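Local coordinates for L-asparagine oxygenase (Streptomyces coelicolor, PDB 2OG5), which catalyses the iron(II)- and 2-oxoglutarate-dependent 3-hydroxylation of L-asparagine, supplying (2S,3S)-3-hydroxyasparagine for biosynthesis of the calcium-dependent lipopeptide antibiotic, at residues V192-L197 with L327-V332; I100-L105 with G299-V304; N119-R124 with V155-P160; A205-A210 with H294-G299. All coordinates share one frame; numbering follows the deposited sequence. Where two conformers were deposited one is given.

Contact 1 (V192-L197 with L327-V332); sequences VMLLCL and LQRTFV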
loop_
_atom_site.group_PDB
_atom_site.type_symbol
_atom_site.label_atom_id
_atom_site.label_comp_id
_atom_site.label_asym_id
_atom_site.label_seq_id
_atom_site.Cartn_x
_atom_site.Cartn_y
_atom_site.Cartn_z
ATOM N N VAL A 192 -1.612 -3.004 0.447
ATOM C CA VAL A 192 -1.402 -1.614 0.061
ATOM C C VAL A 192 -1.214 -1.580 -1.449
ATOM O O VAL A 192 -0.355 -2.292 -1.982
ATOM C CB VAL A 192 -0.154 -1.026 0.731
ATOM C CG1 VAL A 192 0.081 0.428 0.278
ATOM C CG2 VAL A 192 -0.291 -1.099 2.255
ATOM N N MET A 193 -2.054 -0.797 -2.126
ATOM C CA MET A 193 -2.018 -0.666 -3.582
ATOM C C MET A 193 -1.499 0.700 -3.968
ATOM O O MET A 193 -1.964 1.710 -3.435
ATOM C CB MET A 193 -3.418 -0.856 -4.165
ATOM C CG MET A 193 -4.023 -2.190 -3.793
ATOM S SD MET A 193 -5.507 -2.578 -4.740
ATOM C CE MET A 193 -6.567 -1.267 -4.192
ATOM N N LEU A 194 -0.538 0.718 -4.896
ATOM C CA LEU A 194 0.062 1.943 -5.390
ATOM C C LEU A 194 -0.061 1.985 -6.909
ATOM O O LEU A 194 0.558 1.164 -7.604
ATOM C CB LEU A 194 1.534 1.972 -5.008
ATOM C CG LEU A 194 1.837 2.052 -3.513
ATOM C CD1 LEU A 194 3.320 1.774 -3.256
ATOM C CD2 LEU A 194 1.426 3.414 -2.990
ATOM N N LEU A 195 -0.877 2.910 -7.411
ATOM C CA LEU A 195 -1.062 3.098 -8.853
ATOM C C LEU A 195 -0.217 4.280 -9.306
ATOM O O LEU A 195 -0.357 5.385 -8.781
ATOM C CB LEU A 195 -2.534 3.359 -9.181
ATOM C CG LEU A 195 -2.907 3.654 -10.636
ATOM C CD1 LEU A 195 -2.630 2.441 -11.539
ATOM C CD2 LEU A 195 -4.360 4.105 -10.720
ATOM N N CYS A 196 0.644 4.053 -10.291
ATOM C CA CYS A 196 1.510 5.117 -10.777
ATOM C C CYS A 196 0.805 5.942 -11.847
ATOM O O CYS A 196 0.374 5.415 -12.870
ATOM C CB CYS A 196 2.800 4.538 -11.337
ATOM S SG CYS A 196 3.907 5.793 -12.020
ATOM N N LEU A 197 0.693 7.239 -11.594
ATOM C CA LEU A 197 0.153 8.179 -12.573
ATOM C C LEU A 197 1.262 8.842 -13.383
ATOM O O LEU A 197 1.129 9.051 -14.584
ATOM C CB LEU A 197 -0.670 9.258 -11.871
ATOM C CG LEU A 197 -1.927 8.796 -11.131
ATOM C CD1 LEU A 197 -2.673 9.999 -10.572
ATOM C CD2 LEU A 197 -2.846 7.956 -11.998
ATOM N N LEU A 327 1.961 8.922 -7.344
ATOM C CA LEU A 327 1.207 7.674 -7.174
ATOM C C LEU A 327 -0.094 7.996 -6.472
ATOM O O LEU A 327 -0.193 8.990 -5.758
ATOM C CB LEU A 327 1.956 6.637 -6.330
ATOM C CG LEU A 327 3.450 6.472 -6.519
ATOM C CD1 LEU A 327 4.017 5.425 -5.557
ATOM C CD2 LEU A 327 3.803 6.121 -7.964
ATOM N N GLN A 328 -1.093 7.143 -6.670
ATOM C CA GLN A 328 -2.271 7.144 -5.808
ATOM C C GLN A 328 -2.356 5.803 -5.080
ATOM O O GLN A 328 -2.014 4.753 -5.630
ATOM C CB GLN A 328 -3.535 7.478 -6.593
ATOM C CG GLN A 328 -3.519 8.951 -6.998
ATOM C CD GLN A 328 -4.771 9.442 -7.680
ATOM O OE1 GLN A 328 -5.409 8.721 -8.461
ATOM N NE2 GLN A 328 -5.114 10.701 -7.418
ATOM N N ARG A 329 -2.768 5.877 -3.818
ATOM C CA ARG A 329 -2.715 4.757 -2.912
ATOM C C ARG A 329 -4.088 4.462 -2.332
ATOM O O ARG A 329 -4.809 5.361 -1.905
ATOM C CB ARG A 329 -1.751 5.069 -1.769
ATOM C CG ARG A 329 -1.545 3.898 -0.822
ATOM C CD ARG A 329 -0.585 4.249 0.261
ATOM N NE ARG A 329 -1.130 5.279 1.129
ATOM C CZ ARG A 329 -0.435 5.917 2.060
ATOM N NH1 ARG A 329 0.845 5.650 2.247
ATOM N NH2 ARG A 329 -1.029 6.851 2.789
ATOM N N THR A 330 -4.423 3.173 -2.288
ATOM C CA THR A 330 -5.607 2.689 -1.598
ATOM C C THR A 330 -5.264 1.452 -0.779
ATOM O O THR A 330 -4.526 0.577 -1.235
ATOM C CB THR A 330 -6.719 2.358 -2.588
ATOM O OG1 THR A 330 -7.135 3.575 -3.196
ATOM C CG2 THR A 330 -7.911 1.696 -1.915
ATOM N N PHE A 331 -5.783 1.426 0.446
ATOM C CA PHE A 331 -5.660 0.285 1.350
ATOM C C PHE A 331 -6.807 -0.690 1.159
ATOM O O PHE A 331 -7.951 -0.282 0.911
ATOM C CB PHE A 331 -5.676 0.749 2.798
ATOM C CG PHE A 331 -4.607 1.754 3.149
ATOM C CD1 PHE A 331 -3.313 1.616 2.686
ATOM C CD2 PHE A 331 -4.904 2.839 3.965
ATOM C CE1 PHE A 331 -2.334 2.524 3.026
ATOM C CE2 PHE A 331 -3.929 3.763 4.307
ATOM C CZ PHE A 331 -2.639 3.595 3.848
ATOM N N VAL A 332 -6.507 -1.982 1.291
ATOM C CA VAL A 332 -7.511 -3.037 1.241
ATOM C C VAL A 332 -7.571 -3.794 2.555
ATOM O O VAL A 332 -6.535 -4.169 3.112
ATOM C CB VAL A 332 -7.189 -4.035 0.130
ATOM C CG1 VAL A 332 -8.289 -5.083 0.005
ATOM C CG2 VAL A 332 -6.991 -3.292 -1.194
#

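Contact 2 (I100-L105 with G299-V304); sequences IVLRGL and GELAIV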
loop_
_atom_site.group_PDB
_atom_site.type_symbol
_atom_site.label_atom_id
_atom_site.label_comp_id
_atom_site.label_asym_id
_atom_site.label_seq_id
_atom_site.Cartn_x
_atom_site.Cartn_y
_atom_site.Cartn_z
ATOM N N ILE A 100 2.738 -8.150 -6.059
ATOM C CA ILE A 100 2.438 -8.336 -7.469
ATOM C C ILE A 100 2.459 -6.965 -8.142
ATOM O O ILE A 100 2.138 -5.961 -7.501
ATOM C CB ILE A 100 1.078 -9.068 -7.681
ATOM C CG1 ILE A 100 0.791 -9.303 -9.167
ATOM C CG2 ILE A 100 -0.080 -8.308 -7.054
ATOM C CD1 ILE A 100 -0.347 -10.319 -9.393
ATOM N N VAL A 101 2.868 -6.912 -9.405
ATOM C CA VAL A 101 2.729 -5.697 -10.195
ATOM C C VAL A 101 1.920 -6.013 -11.448
ATOM O O VAL A 101 2.162 -7.024 -12.099
ATOM C CB VAL A 101 4.081 -5.081 -10.536
ATOM C CG1 VAL A 101 3.888 -3.803 -11.338
ATOM C CG2 VAL A 101 4.838 -4.801 -9.263
ATOM N N LEU A 102 0.910 -5.190 -11.719
ATOM C CA LEU A 102 0.125 -5.268 -12.946
ATOM C C LEU A 102 0.529 -4.075 -13.802
ATOM O O LEU A 102 0.657 -2.970 -13.288
ATOM C CB LEU A 102 -1.378 -5.204 -12.651
ATOM C CG LEU A 102 -2.135 -6.461 -12.199
ATOM C CD1 LEU A 102 -1.446 -7.173 -11.099
ATOM C CD2 LEU A 102 -3.545 -6.030 -11.788
ATOM N N ARG A 103 0.722 -4.301 -15.097
ATOM C CA ARG A 103 1.179 -3.249 -16.011
ATOM C C ARG A 103 0.158 -3.086 -17.115
ATOM O O ARG A 103 -0.374 -4.070 -17.604
ATOM C CB ARG A 103 2.523 -3.634 -16.626
ATOM C CG ARG A 103 3.579 -3.987 -15.612
ATOM C CD ARG A 103 4.884 -4.366 -16.283
ATOM N NE ARG A 103 5.863 -4.836 -15.304
ATOM C CZ ARG A 103 7.031 -4.247 -15.045
ATOM N NH1 ARG A 103 7.410 -3.141 -15.680
ATOM N NH2 ARG A 103 7.839 -4.778 -14.132
ATOM N N GLY A 104 -0.108 -1.850 -17.511
ATOM C CA GLY A 104 -1.006 -1.577 -18.633
ATOM C C GLY A 104 -2.403 -1.162 -18.219
ATOM O O GLY A 104 -3.328 -1.205 -19.035
ATOM N N LEU A 105 -2.563 -0.748 -16.964
ATOM C CA LEU A 105 -3.844 -0.254 -16.475
ATOM C C LEU A 105 -4.092 1.155 -16.999
ATOM O O LEU A 105 -3.142 1.882 -17.306
ATOM C CB LEU A 105 -3.888 -0.287 -14.944
ATOM C CG LEU A 105 -3.996 -1.706 -14.381
ATOM C CD1 LEU A 105 -3.593 -1.727 -12.934
ATOM C CD2 LEU A 105 -5.407 -2.276 -14.572
ATOM N N GLY A 299 0.469 3.656 -15.341
ATOM C CA GLY A 299 -0.356 2.486 -15.625
ATOM C C GLY A 299 0.070 1.230 -14.895
ATOM O O GLY A 299 -0.533 0.177 -15.097
ATOM N N GLU A 300 1.105 1.329 -14.064
ATOM C CA GLU A 300 1.541 0.200 -13.254
ATOM C C GLU A 300 0.901 0.286 -11.880
ATOM O O GLU A 300 0.840 1.360 -11.285
ATOM C CB GLU A 300 3.059 0.148 -13.131
ATOM C CG GLU A 300 3.706 -0.109 -14.470
ATOM C CD GLU A 300 5.186 -0.363 -14.391
ATOM O OE1 GLU A 300 5.793 -0.011 -13.352
ATOM O OE2 GLU A 300 5.723 -0.924 -15.375
ATOM N N LEU A 301 0.427 -0.861 -11.403
ATOM C CA LEU A 301 -0.213 -1.001 -10.095
ATOM C C LEU A 301 0.554 -2.034 -9.287
ATOM O O LEU A 301 0.561 -3.207 -9.655
ATOM C CB LEU A 301 -1.654 -1.474 -10.272
ATOM C CG LEU A 301 -2.462 -1.781 -9.013
ATOM C CD1 LEU A 301 -2.642 -0.520 -8.182
ATOM C CD2 LEU A 301 -3.824 -2.396 -9.367
ATOM N N ALA A 302 1.193 -1.590 -8.201
ATOM C CA ALA A 302 1.908 -2.475 -7.294
ATOM C C ALA A 302 0.971 -2.790 -6.152
ATOM O O ALA A 302 0.351 -1.881 -5.602
ATOM C CB ALA A 302 3.164 -1.810 -6.760
ATOM N N ILE A 303 0.859 -4.066 -5.799
ATOM C CA ILE A 303 0.034 -4.485 -4.668
ATOM C C ILE A 303 0.925 -5.254 -3.709
ATOM O O ILE A 303 1.511 -6.277 -4.077
ATOM C CB ILE A 303 -1.144 -5.358 -5.109
ATOM C CG1 ILE A 303 -1.976 -4.649 -6.182
ATOM C CG2 ILE A 303 -2.027 -5.739 -3.894
ATOM C CD1 ILE A 303 -3.090 -5.528 -6.764
ATOM N N VAL A 304 1.057 -4.728 -2.493
ATOM C CA VAL A 304 1.932 -5.287 -1.472
ATOM C C VAL A 304 1.075 -5.981 -0.407
ATOM O O VAL A 304 0.101 -5.416 0.073
ATOM C CB VAL A 304 2.765 -4.171 -0.816
ATOM C CG1 VAL A 304 3.688 -4.729 0.244
ATOM C CG2 VAL A 304 3.569 -3.387 -1.888
#

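Contact 3 (N119-R124 with V155-P160); sequences NGSVQR and VQDVVP. With ACY (acetic acid), chain C.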
loop_
_atom_site.group_PDB
_atom_site.type_symbol
_atom_site.label_atom_id
_atom_site.label_comp_id
_atom_site.label_asym_id
_atom_site.label_seq_id
_atom_site.Cartn_x
_atom_site.Cartn_y
_atom_site.Cartn_z
ATOM N N ASN A 119 0.631 18.952 1.149
ATOM C CA ASN A 119 0.553 17.789 2.024
ATOM C C ASN A 119 -0.905 17.409 2.246
ATOM O O ASN A 119 -1.782 18.272 2.270
ATOM C CB ASN A 119 1.258 18.053 3.362
ATOM C CG ASN A 119 1.521 16.774 4.155
ATOM O OD1 ASN A 119 1.513 16.775 5.381
ATOM N ND2 ASN A 119 1.726 15.674 3.452
ATOM N N GLY A 120 -1.170 16.120 2.383
ATOM C CA GLY A 120 -2.543 15.664 2.612
ATOM C C GLY A 120 -3.395 15.618 1.350
ATOM O O GLY A 120 -4.616 15.484 1.426
ATOM N N SER A 121 -2.749 15.715 0.188
ATOM C CA SER A 121 -3.427 15.657 -1.107
ATOM C C SER A 121 -4.171 14.316 -1.260
ATOM O O SER A 121 -3.584 13.266 -1.040
ATOM C CB SER A 121 -2.365 15.790 -2.219
ATOM O OG SER A 121 -2.954 15.897 -3.490
ATOM N N VAL A 122 -5.457 14.371 -1.603
ATOM C CA VAL A 122 -6.271 13.167 -1.817
ATOM C C VAL A 122 -7.186 13.342 -3.031
ATOM O O VAL A 122 -7.404 14.460 -3.498
ATOM C CB VAL A 122 -7.121 12.822 -0.563
ATOM C CG1 VAL A 122 -6.225 12.527 0.617
ATOM C CG2 VAL A 122 -8.078 13.962 -0.248
ATOM N N GLN A 123 -7.745 12.235 -3.517
ATOM C CA GLN A 123 -8.604 12.233 -4.701
ATOM C C GLN A 123 -10.064 12.154 -4.279
ATOM O O GLN A 123 -10.619 11.068 -4.113
ATOM C CB GLN A 123 -8.226 11.061 -5.623
ATOM C CG GLN A 123 -8.957 11.022 -6.956
ATOM C CD GLN A 123 -8.612 12.206 -7.839
ATOM O OE1 GLN A 123 -7.440 12.550 -8.004
ATOM N NE2 GLN A 123 -9.634 12.841 -8.392
ATOM N N ARG A 124 -10.686 13.317 -4.102
ATOM C CA ARG A 124 -12.085 13.396 -3.691
ATOM C C ARG A 124 -13.025 13.314 -4.886
ATOM O O ARG A 124 -14.155 12.868 -4.751
ATOM C CB ARG A 124 -12.370 14.703 -2.933
ATOM C CG ARG A 124 -11.612 14.874 -1.621
ATOM C CD ARG A 124 -12.095 13.901 -0.569
ATOM N NE ARG A 124 -11.428 14.091 0.719
ATOM C CZ ARG A 124 -11.507 13.233 1.733
ATOM N NH1 ARG A 124 -12.236 12.131 1.628
ATOM N NH2 ARG A 124 -10.863 13.475 2.867
ATOM N N VAL A 155 -8.680 7.243 -1.547
ATOM C CA VAL A 155 -7.661 7.342 -2.587
ATOM C C VAL A 155 -6.743 8.516 -2.246
ATOM O O VAL A 155 -7.173 9.681 -2.279
ATOM C CB VAL A 155 -8.291 7.501 -3.983
ATOM C CG1 VAL A 155 -7.206 7.619 -5.039
ATOM C CG2 VAL A 155 -9.249 6.324 -4.294
ATOM N N GLN A 156 -5.482 8.212 -1.944
ATOM C CA GLN A 156 -4.552 9.189 -1.367
ATOM C C GLN A 156 -3.369 9.408 -2.297
ATOM O O GLN A 156 -2.851 8.462 -2.891
ATOM C CB GLN A 156 -4.059 8.690 0.000
ATOM C CG GLN A 156 -5.216 8.309 0.932
ATOM C CD GLN A 156 -4.803 7.735 2.273
ATOM O OE1 GLN A 156 -3.616 7.652 2.606
ATOM N NE2 GLN A 156 -5.799 7.308 3.046
ATOM N N ASP A 157 -2.926 10.654 -2.406
ATOM C CA ASP A 157 -1.812 10.982 -3.283
ATOM C C ASP A 157 -0.483 10.754 -2.593
ATOM O O ASP A 157 -0.317 11.044 -1.395
ATOM C CB ASP A 157 -1.885 12.441 -3.744
ATOM C CG ASP A 157 -3.060 12.710 -4.659
ATOM O OD1 ASP A 157 -3.341 11.883 -5.540
ATOM O OD2 ASP A 157 -3.703 13.775 -4.524
ATOM N N VAL A 158 0.466 10.212 -3.351
ATOM C CA VAL A 158 1.850 10.100 -2.901
ATOM C C VAL A 158 2.665 11.029 -3.807
ATOM O O VAL A 158 2.942 10.694 -4.969
ATOM C CB VAL A 158 2.337 8.652 -2.966
ATOM C CG1 VAL A 158 3.750 8.532 -2.402
ATOM C CG2 VAL A 158 1.375 7.731 -2.197
ATOM N N VAL A 159 2.994 12.219 -3.289
ATOM C CA VAL A 159 3.638 13.294 -4.053
ATOM C C VAL A 159 4.567 14.069 -3.133
ATOM O O VAL A 159 4.252 14.257 -1.955
ATOM C CB VAL A 159 2.603 14.269 -4.670
ATOM C CG1 VAL A 159 1.721 13.549 -5.687
ATOM C CG2 VAL A 159 1.729 14.915 -3.585
ATOM N N PRO A 160 5.722 14.511 -3.650
ATOM C CA PRO A 160 6.646 15.237 -2.778
ATOM C C PRO A 160 6.198 16.668 -2.515
ATOM O O PRO A 160 5.742 17.340 -3.433
ATOM C CB PRO A 160 7.950 15.217 -3.577
ATOM C CG PRO A 160 7.507 15.189 -5.006
ATOM C CD PRO A 160 6.255 14.351 -5.018
HETATM C C ACY C . -9.031 16.545 1.900
HETATM O O ACY C . -9.082 15.869 2.942
HETATM O OXT ACY C . -9.869 16.501 0.975
HETATM C CH3 ACY C . -7.863 17.470 1.756
HETATM O O HOH W 1 -10.729 9.420 -1.849
HETATM O O HOH W 2 -5.460 14.376 -6.433
#

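Contact 4 (A205-A210 with H294-G299); sequences AGLRTA and HRLLPG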
loop_
_atom_site.group_PDB
_atom_site.type_symbol
_atom_site.label_atom_id
_atom_site.label_comp_id
_atom_site.label_asym_id
_atom_site.label_seq_id
_atom_site.Cartn_x
_atom_site.Cartn_y
_atom_site.Cartn_z
ATOM N N ALA A 205 14.089 7.595 -7.699
ATOM C CA ALA A 205 13.074 7.025 -6.810
ATOM C C ALA A 205 12.688 5.616 -7.247
ATOM O O ALA A 205 12.401 5.377 -8.421
ATOM C CB ALA A 205 11.831 7.910 -6.775
ATOM N N GLY A 206 12.663 4.695 -6.295
ATOM C CA GLY A 206 12.103 3.371 -6.517
ATOM C C GLY A 206 11.410 2.867 -5.264
ATOM O O GLY A 206 11.862 3.105 -4.145
ATOM N N LEU A 207 10.298 2.172 -5.472
ATOM C CA LEU A 207 9.623 1.450 -4.405
ATOM C C LEU A 207 10.475 0.245 -4.053
ATOM O O LEU A 207 10.935 -0.468 -4.940
ATOM C CB LEU A 207 8.261 0.962 -4.892
ATOM C CG LEU A 207 7.452 0.035 -3.969
ATOM C CD1 LEU A 207 7.003 0.754 -2.721
ATOM C CD2 LEU A 207 6.267 -0.531 -4.749
ATOM N N ARG A 208 10.664 0.007 -2.757
ATOM C CA ARG A 208 11.372 -1.184 -2.299
ATOM C C ARG A 208 10.418 -2.047 -1.491
ATOM O O ARG A 208 9.730 -1.537 -0.601
ATOM C CB ARG A 208 12.581 -0.813 -1.438
ATOM C CG ARG A 208 13.610 0.101 -2.127
ATOM C CD ARG A 208 14.942 0.038 -1.392
ATOM N NE ARG A 208 15.695 -1.176 -1.714
ATOM C CZ ARG A 208 16.639 -1.715 -0.938
ATOM N NH1 ARG A 208 16.953 -1.181 0.232
ATOM N NH2 ARG A 208 17.278 -2.801 -1.336
ATOM N N THR A 209 10.357 -3.339 -1.806
ATOM C CA THR A 209 9.531 -4.284 -1.030
ATOM C C THR A 209 10.396 -5.452 -0.560
ATOM O O THR A 209 11.210 -5.960 -1.319
ATOM C CB THR A 209 8.322 -4.800 -1.850
ATOM O OG1 THR A 209 8.770 -5.503 -3.010
ATOM C CG2 THR A 209 7.431 -3.633 -2.277
ATOM N N ALA A 210 10.230 -5.864 0.697
ATOM C CA ALA A 210 10.976 -7.009 1.232
ATOM C C ALA A 210 10.058 -7.923 2.031
ATOM O O ALA A 210 9.356 -7.474 2.930
ATOM C CB ALA A 210 12.116 -6.536 2.098
ATOM N N HIS A 294 11.598 -1.331 -7.472
ATOM C CA HIS A 294 10.729 -1.074 -8.628
ATOM C C HIS A 294 10.658 0.447 -8.918
ATOM O O HIS A 294 10.203 1.190 -8.047
ATOM C CB HIS A 294 9.267 -1.529 -8.338
ATOM C CG HIS A 294 9.117 -2.729 -7.436
ATOM N ND1 HIS A 294 8.686 -3.956 -7.900
ATOM C CD2 HIS A 294 9.251 -2.869 -6.094
ATOM C CE1 HIS A 294 8.609 -4.807 -6.892
ATOM N NE2 HIS A 294 8.940 -4.171 -5.783
ATOM N N ARG A 295 11.059 0.933 -10.104
ATOM C CA ARG A 295 10.680 2.278 -10.497
ATOM C C ARG A 295 9.359 2.163 -11.246
ATOM O O ARG A 295 9.314 1.651 -12.365
ATOM C CB ARG A 295 11.724 2.930 -11.394
ATOM C CG ARG A 295 11.331 4.317 -11.820
ATOM C CD ARG A 295 12.416 4.961 -12.634
ATOM N NE ARG A 295 11.959 6.215 -13.214
ATOM C CZ ARG A 295 11.563 6.362 -14.477
ATOM N NH1 ARG A 295 11.556 5.344 -15.328
ATOM N NH2 ARG A 295 11.176 7.550 -14.896
ATOM N N LEU A 296 8.283 2.621 -10.627
ATOM C CA LEU A 296 6.965 2.470 -11.224
ATOM C C LEU A 296 6.786 3.416 -12.410
ATOM O O LEU A 296 7.316 4.530 -12.412
ATOM C CB LEU A 296 5.887 2.723 -10.165
ATOM C CG LEU A 296 5.832 1.681 -9.040
ATOM C CD1 LEU A 296 4.990 2.202 -7.862
ATOM C CD2 LEU A 296 5.302 0.360 -9.572
ATOM N N LEU A 297 6.041 2.952 -13.409
ATOM C CA LEU A 297 5.733 3.714 -14.614
ATOM C C LEU A 297 4.223 3.908 -14.722
ATOM O O LEU A 297 3.447 3.142 -14.152
ATOM C CB LEU A 297 6.216 2.958 -15.856
ATOM C CG LEU A 297 7.714 2.651 -15.918
ATOM C CD1 LEU A 297 8.014 1.764 -17.121
ATOM C CD2 LEU A 297 8.512 3.944 -15.962
ATOM N N PRO A 298 3.787 4.929 -15.465
ATOM C CA PRO A 298 2.361 5.160 -15.604
ATOM C C PRO A 298 1.583 3.909 -16.025
ATOM O O PRO A 298 2.007 3.172 -16.923
ATOM C CB PRO A 298 2.305 6.260 -16.672
ATOM C CG PRO A 298 3.575 7.003 -16.460
ATOM C CD PRO A 298 4.574 5.944 -16.190
ATOM N N GLY A 299 0.469 3.656 -15.341
ATOM C CA GLY A 299 -0.356 2.486 -15.625
ATOM C C GLY A 299 0.070 1.230 -14.895
ATOM O O GLY A 299 -0.533 0.177 -15.097
#

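Contact 1 (V192-L197 with L327-V332)
M193 and L195 pair with T330 and Q328 as the hydrogen-bonded couples of two buried antiparallel strands in the larger jelly-roll sheet. M193 N donates a hydrogen bond to T330 O, and T330 N donates one to M193 O. The second couple is tighter: L195 N reaches Q328 O at 2.8 Å, nearly straight at 169°, and Q328 N meets L195 O. Between them R329 CA approaches M193 O at 3.2 Å, a CA-H...O contact at the non-hydrogen-bonded pair L194/R329.
Apolar contacts differ on the two faces. The M193 side chain bends at chi3 (-64°), bringing CE against V332 CG2 at 3.6 Å. L197 CD1 lies 3.6 Å from Q328 CD. On the face of V192, L194 and C196, the methylenes of R329 run alongside L194, with R329 CG 3.7 Å from L194 CD2. R329 CD meets V192 CG1 at 3.9 Å. L327 CD2 touches C196 CB.
The polar ends find their partners outside the two strands: R329 NH2 bonds Q156 OE1, Q328 NE2 bonds D157 OD1, and T330 OG1 bonds L154 O. F331 CZ sits 3.4 Å above the R329 guanidinium plane, offset toward its rim. R329 binds L-asparagine, and the contact is consistent with apolar packing fixing the stem of this arginine and with Q156 and F331 orienting its guanidinium.

Contact 2 (I100-L105 with G299-V304)
The guanidinium of R103 and the carboxylate of E300 stand almost at right angles, their planes 83° apart, with NH1 meeting OE2 in a 2.8 Å salt bridge. The two side chains lie side by side, pointing the same way, beside an antiparallel strand pair of the larger jelly-roll sheet. Each flat group has a further partner: R103 NE forms a salt bridge with D37, and E300 OE1 accepts a hydrogen bond from L297 N.
Next to this polar pair the backbones form an antiparallel ladder. I303 N reaches I100 O at 2.9 Å, and L301 N reaches L102 O at 2.8 Å, both nearly straight. At the end of the ladder, in the loop residues of both segments, G299 O accepts a hydrogen bond from L105 N at 2.9 Å, in the carbonyl plane and on a lone pair; a second bond from G104 N is weak. Both glycines have backbone angles at which a CB would press on the preceding carbonyl O.
I100, L102, L301 and I303 share a face packed by helices 81-92 and 128-140. I100 CG2, placed between backbone N and carbonyl carbon, rests 3.7 Å from I303 CB. Packing is tightest where L105 CD1 comes to 3.3 Å from L301 CB, closer than ordinary van der Waals contact.

Contact 3 (N119-R124 with V155-P160)
An isolated beta bridge, V122 with Q156, lays the loop before helix 128-140 along strand 156-158 of the larger jelly-roll sheet. Two backbone bonds flank it: D157 N to S121 O at 3.0 Å, its donor tilted 32° from the carbonyl plane, and Q123 N to V155 O at 2.9 Å, almost straight (176°). A water adds a further link, accepting a hydrogen bond from V155 N and lying within reach of Q123 O.
The side chains of S121 and D157 turn toward each other. With OG anti to its backbone N (chi1 -173°), S121 donates to D157 OD2; the modelled length of 2.5 Å is very short, so its exact value is doubtful. A second water donates to the same OD2 at 2.7 Å and also to Q123 OE1, while Q123 NE2 bonds E125 O. The other oxygen, D157 OD1, accepts Q328 NE2 and W326 NE1, so this buried carboxylate is held through both oxygens. Q123 CB packs on V155 CG1 at 3.6 Å.
R124 grips an acetate, probably from the crystallisation liquor, edge-on through NE to OXT (2.9 Å) and NH2 to O (3.0 Å). V122 CG2 also touches the acetate.
Q156 CB points away from the loop, and OE1 bonds R329 NH2. The loop thus pairs with a strand that supplies, through Q156, a partner for asparagine-binding R329, in the jelly-roll of an iron/2-oxoglutarate oxygenase.

Contact 4 (A205-A210 with H294-G299)
H294 N donates to L207 O at 2.8 Å, in the carbonyl plane and at 167° at the hydrogen. The return bond, L207 N to H294 O, has the same length but is more bent. Together they make one antiparallel hydrogen-bonded pair that joins strand 207-211 to the border strand 292-294 of the smaller, four-stranded jelly-roll sheet. Past this pair the two segments diverge: H294 O keeps a near approach to G206 CA, and R295 CG passes 3.7 Å from A205 O before the arginine runs out, extended, to bond D200 O through NH2.
H294 was deposited in two conformers, so its side-chain contacts hold for the one described. Here chi1 is -33°, off a staggered position, and the ring edge faces strand 207-211: CD2 comes within 3.2 Å of L207 O, which lies near the ring plane. The ring edge also meets T209, whose OG1 lies in plane at 3.1 Å from NE2. Either atom could be the donor in this bond. OG1 gets there by sitting between its backbone N and carbonyl carbon (chi1 61°), and the two side chains cross at about a right angle.
The sheet borders the metal centre here. T209 is about 4 Å from H311, an iron ligand, and A205 is about 4 Å from R325, which binds 2-oxoglutarate, both measured between side chains.
Alongside these polar bonds the contact turns apolar. L207 CD2 lies 4.0 Å from H294 CD2 and 4.3 Å from L296 CD1.

In the fold
Contacts 1 and 2 are neighbours in the larger sheet: L194 N bonds A302 O at 2.8 Å and V192 O bonds V304 N at 2.9 Å, so strand 191-196 lies between 301-305 and 326-333. Contact 3 extends that sheet past 326-333, with L327 O to V158 N at 2.8 Å. Contact 4 belongs to the smaller sheet and shares G299 with contact 2; L207 CD2 packs 3.9 Å from A302 CB. The sodium held by H179, E181 and H311, the residues that bind iron, lies about 4 Å from the R329 side chain and about 7 Å from that of L207. Contacts 3 and 4 have centres about 17 Å apart and do not touch.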